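Local coordinates for protein putative oxidoreductase molybdopterin-binding subunit (Sulfolobus tokodaii, PDB 4ZOH) that probably catalyses the oxidation of aldehydes or related substrates as the molybdenum-bearing subunit of a xanthine oxidase-family enzyme, holding a pterin cytosine dinucleotide cofactor, at residues 440-445 / 479-484; 447-452 / 485-490. One frame throughout, in Å; residues are numbered along the deposited sequence.

Contact 1 (440-445 / 479-484); sequences GPHGQG and IGTWGS. With MCN (pterin cytosine dinucleotide), chain D.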
ATOM      1  N   GLY A 440     -15.389  14.605  -5.012  1.00 17.43           N
ATOM      2  CA  GLY A 440     -15.015  13.360  -4.397  1.00 18.78           C
ATOM      3  C   GLY A 440     -16.164  12.323  -4.512  1.00 19.86           C
ATOM      4  O   GLY A 440     -16.784  11.976  -3.502  1.00 21.47           O
ATOM      5  N   PRO A 441     -16.491  11.841  -5.744  1.00 19.80           N
ATOM      6  CA  PRO A 441     -17.625  10.865  -5.865  1.00 18.55           C
ATOM      7  C   PRO A 441     -17.401   9.650  -5.003  1.00 16.37           C
ATOM      8  O   PRO A 441     -16.266   9.222  -4.815  1.00 17.17           O
ATOM      9  CB  PRO A 441     -17.572  10.446  -7.350  1.00 19.56           C
ATOM     10  CG  PRO A 441     -16.766  11.525  -8.038  1.00 19.44           C
ATOM     11  CD  PRO A 441     -15.875  12.188  -7.036  1.00 17.38           C
ATOM     12  N   HIS A 442     -18.486   9.122  -4.498  1.00 17.70           N
ATOM     13  CA  HIS A 442     -18.543   7.978  -3.597  1.00 18.24           C
ATOM     14  C   HIS A 442     -19.807   7.155  -3.882  1.00 17.15           C
ATOM     15  O   HIS A 442     -20.548   6.707  -2.943  1.00 19.50           O
ATOM     16  CB  HIS A 442     -18.461   8.373  -2.102  1.00 15.84           C
ATOM     17  CG  HIS A 442     -19.288   9.564  -1.741  1.00 19.17           C
ATOM     18  ND1 HIS A 442     -18.869  10.866  -1.989  1.00 18.85           N
ATOM     19  CD2 HIS A 442     -20.515   9.662  -1.156  1.00 19.09           C
ATOM     20  CE1 HIS A 442     -19.772  11.712  -1.519  1.00 18.71           C
ATOM     21  NE2 HIS A 442     -20.792  11.018  -1.030  1.00 22.05           N
ATOM     22  N   GLY A 443     -20.021   6.906  -5.175  1.00 20.07           N
ATOM     23  CA  GLY A 443     -21.104   6.039  -5.635  1.00 22.11           C
ATOM     24  C   GLY A 443     -21.940   6.668  -6.731  1.00 24.45           C
ATOM     25  O   GLY A 443     -22.640   5.990  -7.442  1.00 20.75           O
ATOM     26  N   GLN A 444     -21.883   7.995  -6.836  1.00 23.96           N
ATOM     27  CA  GLN A 444     -22.845   8.708  -7.689  1.00 22.75           C
ATOM     28  C   GLN A 444     -22.537   8.661  -9.188  1.00 23.17           C
ATOM     29  O   GLN A 444     -23.382   9.119  -9.983  1.00 23.03           O
ATOM     30  CB  GLN A 444     -23.050  10.164  -7.240  1.00 20.55           C
ATOM     31  CG  GLN A 444     -23.480  10.348  -5.783  1.00 19.92           C
ATOM     32  CD  GLN A 444     -22.307  10.440  -4.763  1.00 20.08           C
ATOM     33  OE1 GLN A 444     -21.134  10.201  -5.087  1.00 18.14           O
ATOM     34  NE2 GLN A 444     -22.632  10.797  -3.519  1.00 19.68           N
ATOM     35  N   GLY A 445     -21.370   8.163  -9.579  1.00 19.27           N
ATOM     36  CA  GLY A 445     -21.042   8.011 -10.994  1.00 22.06           C
ATOM     37  C   GLY A 445     -20.692   9.259 -11.789  1.00 23.63           C
ATOM     38  O   GLY A 445     -20.815   9.254 -13.024  1.00 21.53           O
ATOM     39  N   ILE A 479     -13.398  21.175  -3.706  1.00 22.97           N
ATOM     40  CA  ILE A 479     -14.366  21.330  -2.665  1.00 21.38           C
ATOM     41  C   ILE A 479     -14.909  19.999  -2.173  1.00 21.81           C
ATOM     42  O   ILE A 479     -14.659  19.638  -1.012  1.00 21.91           O
ATOM     43  CB  ILE A 479     -15.450  22.431  -3.000  1.00 20.51           C
ATOM     44  CG1 ILE A 479     -14.760  23.813  -3.013  1.00 21.40           C
ATOM     45  CG2 ILE A 479     -16.645  22.346  -2.016  1.00 17.82           C
ATOM     46  CD1 ILE A 479     -14.386  24.350  -1.603  1.00 21.40           C
ATOM     47  N   GLY A 480     -15.707  19.305  -3.002  1.00 21.21           N
ATOM     48  CA  GLY A 480     -16.212  17.988  -2.586  1.00 22.97           C
ATOM     49  C   GLY A 480     -17.547  17.591  -3.222  1.00 25.30           C
ATOM     50  O   GLY A 480     -18.033  18.297  -4.085  1.00 25.78           O
ATOM     51  N   THR A 481     -18.087  16.428  -2.812  1.00 23.18           N
ATOM     52  CA  THR A 481     -19.337  15.871  -3.307  1.00 20.79           C
ATOM     53  C   THR A 481     -20.307  15.864  -2.157  1.00 19.88           C
ATOM     54  O   THR A 481     -20.133  15.171  -1.183  1.00 19.17           O
ATOM     55  CB  THR A 481     -19.132  14.445  -3.930  1.00 19.60           C
ATOM     56  OG1 THR A 481     -18.395  14.587  -5.158  1.00 19.20           O
ATOM     57  CG2 THR A 481     -20.462  13.701  -4.177  1.00 15.59           C
ATOM     58  N   TRP A 482     -21.310  16.733  -2.304  1.00 22.90           N
ATOM     59  CA  TRP A 482     -22.434  16.977  -1.362  1.00 21.10           C
ATOM     60  C   TRP A 482     -23.290  18.103  -2.007  1.00 21.21           C
ATOM     61  O   TRP A 482     -22.893  18.673  -3.022  1.00 22.93           O
ATOM     62  CB  TRP A 482     -21.947  17.415   0.036  1.00 20.77           C
ATOM     63  CG  TRP A 482     -20.891  18.537   0.022  1.00 23.04           C
ATOM     64  CD1 TRP A 482     -21.051  19.838  -0.442  1.00 25.24           C
ATOM     65  CD2 TRP A 482     -19.502  18.428   0.426  1.00 24.35           C
ATOM     66  NE1 TRP A 482     -19.844  20.535  -0.304  1.00 27.92           N
ATOM     67  CE2 TRP A 482     -18.900  19.694   0.243  1.00 25.18           C
ATOM     68  CE3 TRP A 482     -18.727  17.392   0.983  1.00 23.40           C
ATOM     69  CZ2 TRP A 482     -17.557  19.951   0.610  1.00 28.69           C
ATOM     70  CZ3 TRP A 482     -17.399  17.651   1.309  1.00 25.33           C
ATOM     71  CH2 TRP A 482     -16.836  18.920   1.151  1.00 25.74           C
ATOM     72  N   GLY A 483     -24.442  18.441  -1.434  1.00 22.38           N
ATOM     73  CA  GLY A 483     -25.331  19.475  -2.021  1.00 26.98           C
ATOM     74  C   GLY A 483     -25.637  19.308  -3.527  1.00 26.32           C
ATOM     75  O   GLY A 483     -25.859  20.322  -4.228  1.00 24.55           O
ATOM     76  N   SER A 484     -25.608  18.054  -4.020  1.00 23.02           N
ATOM     77  CA  SER A 484     -25.973  17.719  -5.390  1.00 22.54           C
ATOM     78  C   SER A 484     -25.336  18.717  -6.341  1.00 22.94           C
ATOM     79  O   SER A 484     -25.984  19.310  -7.221  1.00 24.48           O
ATOM     80  CB  SER A 484     -27.479  17.660  -5.499  1.00 19.91           C
ATOM     81  OG  SER A 484     -28.025  16.751  -4.519  1.00 20.22           O
TER
HETATM   82  N1  MCN D 801     -26.957  13.725 -13.150  1.00 26.58           N
HETATM   83  C2  MCN D 801     -27.157  13.975 -14.498  1.00 27.83           C
HETATM   84  N3  MCN D 801     -27.814  15.098 -14.927  1.00 26.87           N
HETATM   85  C4  MCN D 801     -28.292  15.986 -13.970  1.00 26.25           C
HETATM   86  C5  MCN D 801     -28.101  15.746 -12.610  1.00 26.33           C
HETATM   87  C6  MCN D 801     -27.404  14.614 -12.188  1.00 24.07           C
HETATM   88  O2  MCN D 801     -26.751  13.218 -15.385  1.00 27.20           O
HETATM   89  N4  MCN D 801     -28.921  17.059 -14.399  1.00 23.47           N
HETATM   90  C1' MCN D 801     -26.221  12.511 -12.790  1.00 26.05           C
HETATM   91  C2D MCN D 801     -24.732  12.838 -12.655  1.00 27.48           C
HETATM   92  O2' MCN D 801     -24.016  12.614 -13.832  1.00 34.26           O
HETATM   93  C3' MCN D 801     -24.265  11.816 -11.654  1.00 26.77           C
HETATM   94  C4D MCN D 801     -25.361  11.929 -10.678  1.00 27.36           C
HETATM   95  O4D MCN D 801     -26.594  12.057 -11.510  1.00 26.77           O
HETATM   96  O3' MCN D 801     -24.205  10.528 -12.161  1.00 26.35           O
HETATM   97  C5' MCN D 801     -24.815  13.193 -10.042  1.00 28.96           C
HETATM   98  O5' MCN D 801     -25.706  13.779  -9.284  1.00 29.72           O
HETATM   99  PA  MCN D 801     -25.523  15.286  -8.704  1.00 25.88           P
HETATM  100  O1A MCN D 801     -24.519  16.155  -9.282  1.00 26.43           O
HETATM  101  O2A MCN D 801     -26.979  15.660  -8.703  1.00 24.53           O
HETATM  102  O3A MCN D 801     -25.193  14.804  -7.122  1.00 25.71           O
HETATM  103  PB  MCN D 801     -23.694  14.446  -6.644  1.00 22.58           P
HETATM  104  O1B MCN D 801     -23.042  15.743  -6.189  1.00 23.31           O
HETATM  105  O2B MCN D 801     -22.897  13.644  -7.575  1.00 19.76           O
HETATM  106  O3B MCN D 801     -24.045  13.541  -5.462  1.00 20.82           O
HETATM  107  C10 MCN D 801     -24.252  14.023  -4.105  1.00 19.76           C
HETATM  108  C9' MCN D 801     -25.530  13.464  -3.531  1.00 20.12           C
HETATM  109  C8' MCN D 801     -25.657  13.688  -2.118  1.00 22.27           C
HETATM  110  S8' MCN D 801     -25.528  15.316  -1.470  1.00 25.50           S
HETATM  111  C7' MCN D 801     -25.999  12.696  -1.250  1.00 22.72           C
HETATM  112  S7' MCN D 801     -26.305  12.978   0.485  1.00 24.97           S
HETATM  113  C6' MCN D 801     -26.279  11.344  -1.693  1.00 23.76           C
HETATM  114  C7  MCN D 801     -26.570  11.327  -3.230  1.00 24.09           C
HETATM  115  O9' MCN D 801     -25.544  12.076  -3.848  1.00 22.33           O
HETATM  116  N5' MCN D 801     -25.250  10.382  -1.302  1.00 22.48           N
HETATM  117  C4A MCN D 801     -24.953   9.221  -2.043  1.00 25.33           C
HETATM  118  N8' MCN D 801     -26.528   9.924  -3.746  1.00 23.55           N
HETATM  119  C4B MCN D 801     -25.645   9.001  -3.269  1.00 25.90           C
HETATM  120  N1' MCN D 801     -25.454   7.902  -4.003  1.00 24.57           N
HETATM  121  C2' MCN D 801     -24.556   7.005  -3.604  1.00 23.89           C
HETATM  122  N2' MCN D 801     -24.376   5.943  -4.360  1.00 23.95           N
HETATM  123  N3' MCN D 801     -23.815   7.138  -2.384  1.00 22.66           N
HETATM  124  C4' MCN D 801     -24.024   8.267  -1.559  1.00 26.60           C
HETATM  125  O4' MCN D 801     -23.387   8.387  -0.472  1.00 24.48           O

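Contact 2 (447-452 / 485-490); sequences ATAFAQ and RTVTIG. With MCN (pterin cytosine dinucleotide), chain D.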
ATOM      1  N   ALA A 447     -17.873  10.467 -12.441  1.00 21.04           N
ATOM      2  CA  ALA A 447     -16.676  10.325 -13.268  1.00 21.74           C
ATOM      3  C   ALA A 447     -17.114   9.952 -14.731  1.00 21.43           C
ATOM      4  O   ALA A 447     -16.522  10.426 -15.699  1.00 21.07           O
ATOM      5  CB  ALA A 447     -15.703   9.296 -12.685  1.00 19.56           C
ATOM      6  N   THR A 448     -18.114   9.083 -14.868  1.00 22.33           N
ATOM      7  CA  THR A 448     -18.663   8.741 -16.209  1.00 21.27           C
ATOM      8  C   THR A 448     -19.210  10.025 -16.849  1.00 21.00           C
ATOM      9  O   THR A 448     -18.897  10.311 -17.985  1.00 22.59           O
ATOM     10  CB  THR A 448     -19.786   7.704 -16.099  1.00 21.16           C
ATOM     11  OG1 THR A 448     -19.202   6.460 -15.728  1.00 21.25           O
ATOM     12  CG2 THR A 448     -20.484   7.536 -17.431  1.00 22.79           C
ATOM     13  N   ALA A 449     -19.974  10.812 -16.097  1.00 19.61           N
ATOM     14  CA  ALA A 449     -20.481  12.074 -16.621  1.00 22.66           C
ATOM     15  C   ALA A 449     -19.348  13.003 -17.013  1.00 26.12           C
ATOM     16  O   ALA A 449     -19.399  13.698 -18.088  1.00 28.25           O
ATOM     17  CB  ALA A 449     -21.490  12.692 -15.651  1.00 21.64           C
ATOM     18  N   PHE A 450     -18.238  12.927 -16.260  1.00 24.30           N
ATOM     19  CA  PHE A 450     -17.124  13.825 -16.570  1.00 23.06           C
ATOM     20  C   PHE A 450     -16.460  13.402 -17.869  1.00 23.15           C
ATOM     21  O   PHE A 450     -15.997  14.232 -18.683  1.00 23.69           O
ATOM     22  CB  PHE A 450     -16.128  13.946 -15.387  1.00 21.18           C
ATOM     23  CG  PHE A 450     -16.711  14.627 -14.184  1.00 22.94           C
ATOM     24  CD1 PHE A 450     -17.782  15.551 -14.309  1.00 24.54           C
ATOM     25  CD2 PHE A 450     -16.205  14.392 -12.928  1.00 23.03           C
ATOM     26  CE1 PHE A 450     -18.333  16.192 -13.182  1.00 24.57           C
ATOM     27  CE2 PHE A 450     -16.726  15.059 -11.801  1.00 22.09           C
ATOM     28  CZ  PHE A 450     -17.783  15.944 -11.928  1.00 24.05           C
ATOM     29  N   ALA A 451     -16.360  12.094 -18.035  1.00 21.77           N
ATOM     30  CA  ALA A 451     -15.733  11.528 -19.215  1.00 21.66           C
ATOM     31  C   ALA A 451     -16.623  11.881 -20.477  1.00 20.63           C
ATOM     32  O   ALA A 451     -16.087  12.308 -21.475  1.00 23.26           O
ATOM     33  CB  ALA A 451     -15.566  10.024 -19.046  1.00 19.66           C
ATOM     34  N   GLN A 452     -17.938  11.760 -20.369  1.00 23.22           N
ATOM     35  CA  GLN A 452     -18.908  12.207 -21.439  1.00 24.99           C
ATOM     36  C   GLN A 452     -18.722  13.698 -21.826  1.00 29.29           C
ATOM     37  O   GLN A 452     -18.610  14.044 -23.036  1.00 28.96           O
ATOM     38  CB  GLN A 452     -20.368  12.028 -20.959  1.00 24.44           C
ATOM     39  CG  GLN A 452     -20.749  10.612 -20.604  1.00 25.42           C
ATOM     40  CD  GLN A 452     -22.121  10.536 -19.929  1.00 29.07           C
ATOM     41  OE1 GLN A 452     -22.208  10.226 -18.746  1.00 28.20           O
ATOM     42  NE2 GLN A 452     -23.220  10.805 -20.710  1.00 24.19           N
ATOM     43  N   ARG A 485     -24.033  18.869  -6.158  1.00 19.93           N
ATOM     44  CA  ARG A 485     -23.252  19.887  -6.832  1.00 21.89           C
ATOM     45  C   ARG A 485     -22.294  19.291  -7.823  1.00 19.18           C
ATOM     46  O   ARG A 485     -21.745  20.000  -8.653  1.00 22.57           O
ATOM     47  CB  ARG A 485     -22.441  20.727  -5.766  1.00 22.16           C
ATOM     48  CG  ARG A 485     -21.217  19.979  -5.170  1.00 22.32           C
ATOM     49  CD  ARG A 485     -20.620  20.694  -3.917  1.00 23.07           C
ATOM     50  NE  ARG A 485     -20.037  21.986  -4.271  1.00 23.53           N
ATOM     51  CZ  ARG A 485     -18.864  22.140  -4.909  1.00 25.91           C
ATOM     52  NH1 ARG A 485     -18.138  21.058  -5.195  1.00 25.03           N
ATOM     53  NH2 ARG A 485     -18.401  23.362  -5.247  1.00 20.54           N
ATOM     54  N   THR A 486     -22.074  17.988  -7.771  1.00 21.06           N
ATOM     55  CA  THR A 486     -20.892  17.461  -8.475  1.00 21.63           C
ATOM     56  C   THR A 486     -20.977  17.522  -9.990  1.00 23.53           C
ATOM     57  O   THR A 486     -20.038  18.050 -10.648  1.00 23.57           O
ATOM     58  CB  THR A 486     -20.574  16.049  -8.031  1.00 22.96           C
ATOM     59  OG1 THR A 486     -20.417  16.054  -6.613  1.00 24.50           O
ATOM     60  CG2 THR A 486     -19.347  15.567  -8.688  1.00 22.88           C
ATOM     61  N   VAL A 487     -22.075  17.033 -10.572  1.00 23.07           N
ATOM     62  CA  VAL A 487     -22.084  17.066 -12.052  1.00 23.34           C
ATOM     63  C   VAL A 487     -22.183  18.543 -12.545  1.00 23.97           C
ATOM     64  O   VAL A 487     -21.608  18.921 -13.567  1.00 24.20           O
ATOM     65  CB  VAL A 487     -23.165  16.139 -12.696  1.00 23.59           C
ATOM     66  CG1 VAL A 487     -24.542  16.795 -12.635  1.00 20.73           C
ATOM     67  CG2 VAL A 487     -22.747  15.811 -14.154  1.00 20.95           C
ATOM     68  N   THR A 488     -22.863  19.381 -11.776  1.00 24.42           N
ATOM     69  CA  THR A 488     -23.081  20.767 -12.212  1.00 25.62           C
ATOM     70  C   THR A 488     -21.837  21.641 -12.038  1.00 25.35           C
ATOM     71  O   THR A 488     -21.343  22.224 -13.008  1.00 28.88           O
ATOM     72  CB  THR A 488     -24.274  21.340 -11.443  1.00 23.47           C
ATOM     73  OG1 THR A 488     -25.367  20.498 -11.704  1.00 25.43           O
ATOM     74  CG2 THR A 488     -24.672  22.763 -11.946  1.00 27.00           C
ATOM     75  N   ILE A 489     -21.389  21.789 -10.783  1.00 25.42           N
ATOM     76  CA  ILE A 489     -20.209  22.636 -10.493  1.00 23.25           C
ATOM     77  C   ILE A 489     -18.896  21.954 -10.907  1.00 20.54           C
ATOM     78  O   ILE A 489     -17.978  22.558 -11.574  1.00 20.88           O
ATOM     79  CB  ILE A 489     -20.175  23.016  -8.995  1.00 22.35           C
ATOM     80  CG1 ILE A 489     -21.517  23.626  -8.534  1.00 21.89           C
ATOM     81  CG2 ILE A 489     -19.046  24.022  -8.765  1.00 22.48           C
ATOM     82  CD1 ILE A 489     -22.108  24.735  -9.436  1.00 24.65           C
ATOM     83  N   GLY A 490     -18.763  20.681 -10.516  1.00 21.12           N
ATOM     84  CA  GLY A 490     -17.572  19.948 -10.901  1.00 19.50           C
ATOM     85  C   GLY A 490     -17.575  19.740 -12.417  1.00 22.34           C
ATOM     86  O   GLY A 490     -16.525  19.781 -13.058  1.00 21.83           O
TER
HETATM   87  N1  MCN D 801     -26.957  13.725 -13.150  1.00 26.58           N
HETATM   88  C2  MCN D 801     -27.157  13.975 -14.498  1.00 27.83           C
HETATM   89  N3  MCN D 801     -27.814  15.098 -14.927  1.00 26.87           N
HETATM   90  C4  MCN D 801     -28.292  15.986 -13.970  1.00 26.25           C
HETATM   91  C5  MCN D 801     -28.101  15.746 -12.610  1.00 26.33           C
HETATM   92  C6  MCN D 801     -27.404  14.614 -12.188  1.00 24.07           C
HETATM   93  O2  MCN D 801     -26.751  13.218 -15.385  1.00 27.20           O
HETATM   94  N4  MCN D 801     -28.921  17.059 -14.399  1.00 23.47           N
HETATM   95  C1' MCN D 801     -26.221  12.511 -12.790  1.00 26.05           C
HETATM   96  C2D MCN D 801     -24.732  12.838 -12.655  1.00 27.48           C
HETATM   97  O2' MCN D 801     -24.016  12.614 -13.832  1.00 34.26           O
HETATM   98  C3' MCN D 801     -24.265  11.816 -11.654  1.00 26.77           C
HETATM   99  C4D MCN D 801     -25.361  11.929 -10.678  1.00 27.36           C
HETATM  100  O4D MCN D 801     -26.594  12.057 -11.510  1.00 26.77           O
HETATM  101  O3' MCN D 801     -24.205  10.528 -12.161  1.00 26.35           O
HETATM  102  C5' MCN D 801     -24.815  13.193 -10.042  1.00 28.96           C
HETATM  103  O5' MCN D 801     -25.706  13.779  -9.284  1.00 29.72           O
HETATM  104  PA  MCN D 801     -25.523  15.286  -8.704  1.00 25.88           P
HETATM  105  O1A MCN D 801     -24.519  16.155  -9.282  1.00 26.43           O
HETATM  106  O2A MCN D 801     -26.979  15.660  -8.703  1.00 24.53           O
HETATM  107  O3A MCN D 801     -25.193  14.804  -7.122  1.00 25.71           O
HETATM  108  PB  MCN D 801     -23.694  14.446  -6.644  1.00 22.58           P
HETATM  109  O1B MCN D 801     -23.042  15.743  -6.189  1.00 23.31           O
HETATM  110  O2B MCN D 801     -22.897  13.644  -7.575  1.00 19.76           O
HETATM  111  O3B MCN D 801     -24.045  13.541  -5.462  1.00 20.82           O
HETATM  112  C10 MCN D 801     -24.252  14.023  -4.105  1.00 19.76           C
HETATM  113  C9' MCN D 801     -25.530  13.464  -3.531  1.00 20.12           C
HETATM  114  C8' MCN D 801     -25.657  13.688  -2.118  1.00 22.27           C
HETATM  115  S8' MCN D 801     -25.528  15.316  -1.470  1.00 25.50           S
HETATM  116  C7' MCN D 801     -25.999  12.696  -1.250  1.00 22.72           C
HETATM  117  S7' MCN D 801     -26.305  12.978   0.485  1.00 24.97           S
HETATM  118  C6' MCN D 801     -26.279  11.344  -1.693  1.00 23.76           C
HETATM  119  C7  MCN D 801     -26.570  11.327  -3.230  1.00 24.09           C
HETATM  120  O9' MCN D 801     -25.544  12.076  -3.848  1.00 22.33           O
HETATM  121  N5' MCN D 801     -25.250  10.382  -1.302  1.00 22.48           N
HETATM  122  C4A MCN D 801     -24.953   9.221  -2.043  1.00 25.33           C
HETATM  123  N8' MCN D 801     -26.528   9.924  -3.746  1.00 23.55           N
HETATM  124  C4B MCN D 801     -25.645   9.001  -3.269  1.00 25.90           C
HETATM  125  N1' MCN D 801     -25.454   7.902  -4.003  1.00 24.57           N
HETATM  126  C2' MCN D 801     -24.556   7.005  -3.604  1.00 23.89           C
HETATM  127  N2' MCN D 801     -24.376   5.943  -4.360  1.00 23.95           N
HETATM  128  N3' MCN D 801     -23.815   7.138  -2.384  1.00 22.66           N
HETATM  129  C4' MCN D 801     -24.024   8.267  -1.559  1.00 26.60           C
HETATM  130  O4' MCN D 801     -23.387   8.387  -0.472  1.00 24.48           O

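Contact 1 (440-445 / 479-484)
Thr481 joins the two loops by a single hydrogen bond, in which Gly440 N donates to Thr481 OG1 over 3.0 Å. The same hydroxyl is also hydrogen-bonded to Thr486 OG1, so OG1 is gripped from both Gly440 of the facing loop and Thr486 at the start of helix 486-512. The methyl branch makes the van der Waals contacts: CG2 lies anti to the backbone N, meets His442 CE1 at 3.4 Å and touches Gln444 OE1. These loops, leading into helices 446-458 and 486-512, line the pterin cytosine dinucleotide pocket of the molybdopterin-binding domain. Within 440-445 polar bonds hold the His442 ring and the Gln444 amide in place. His442 ND1 donates to Gly440 O at 2.8 Å, close to the ring plane, while Gln444 OE1 receives His442 N in a nearly straight bond (173°). Replacing His442 by an alanine is likely to cost Gly440 O one of its donors, Gln208 NE2 being another, and open a gap beside Thr481 CG2. Two further bonds reach the cofactor: Gln444 NE2 donates to its O9' at 3.2 Å, and the ribose hydroxyl O3' donates to Gln444 O at 2.7 Å. The pterin O4' lies at the His442 ring edge, 3.2 Å from CD2.

Contact 2 (447-452 / 485-490)
Phe450 and Ala449 of helix 446-458 pack against Thr486, Val487 and Gly490 in the first turn of helix 486-512, a buried helix-helix contact in the molybdopterin-binding domain. The axes of the two short helical segments approach to 10.1 Å, with N-to-C directions 45° apart, and no hydrogen bond crosses between them. The N-terminal turn of helix 486-512 forms a diphosphate-binding site, in which backbone N-H groups face the cofactor's phosphates. Thr486 N and Thr486 OG1 both donate to O1B, the hydroxyl at 2.7 Å, and Arg485 N adds a weak bond to the same oxygen. Val487 N reaches O1A of the other phosphate in a nearly straight bond (169°). The N-terminal helix end would probably favour this negative charge electrostatically. Val487 also divides its methyls: CG2, anti to the backbone N, touches Ala449 CB at 3.7 Å, while CG1 turns to the cofactor, 3.4 Å from O1A. Ala449 CB itself approaches the ribose O2'. Phe450 reaches across to the second helix, its side chain crossing that of Thr486 at about a right angle and also touching Leu435 and Thr437 of strand 433-437. A beta carbon at Gly490 would clash with Thr486 O and press on Phe450 CZ. Phe450 CZ meets Thr486 CG2 at 3.6 Å and, in the plane of the ring, Thr486 O at 3.3 Å.

Both contacts are buried, and both draw on the same two chain elements: each begins in a loop of contact 1 and passes into a helix of contact 2, so their segments alternate along the sequence. Contact 1, nearer the centre of the chain and the molybdenum, mixes one hydrogen bond between the loops with methyl contacts, and is built of irregular loops that run along the cofactor from the pterin to the ribose. Contact 2 is apolar between its helices, and its polar bonds go to the diphosphate instead. Their centres lie 9 Å apart and, besides the threonine-to-threonine bond, they touch through a probable bond between Gly480 O and Arg485 NH1, which ties the 479-484 loop to the start of helix 486-512.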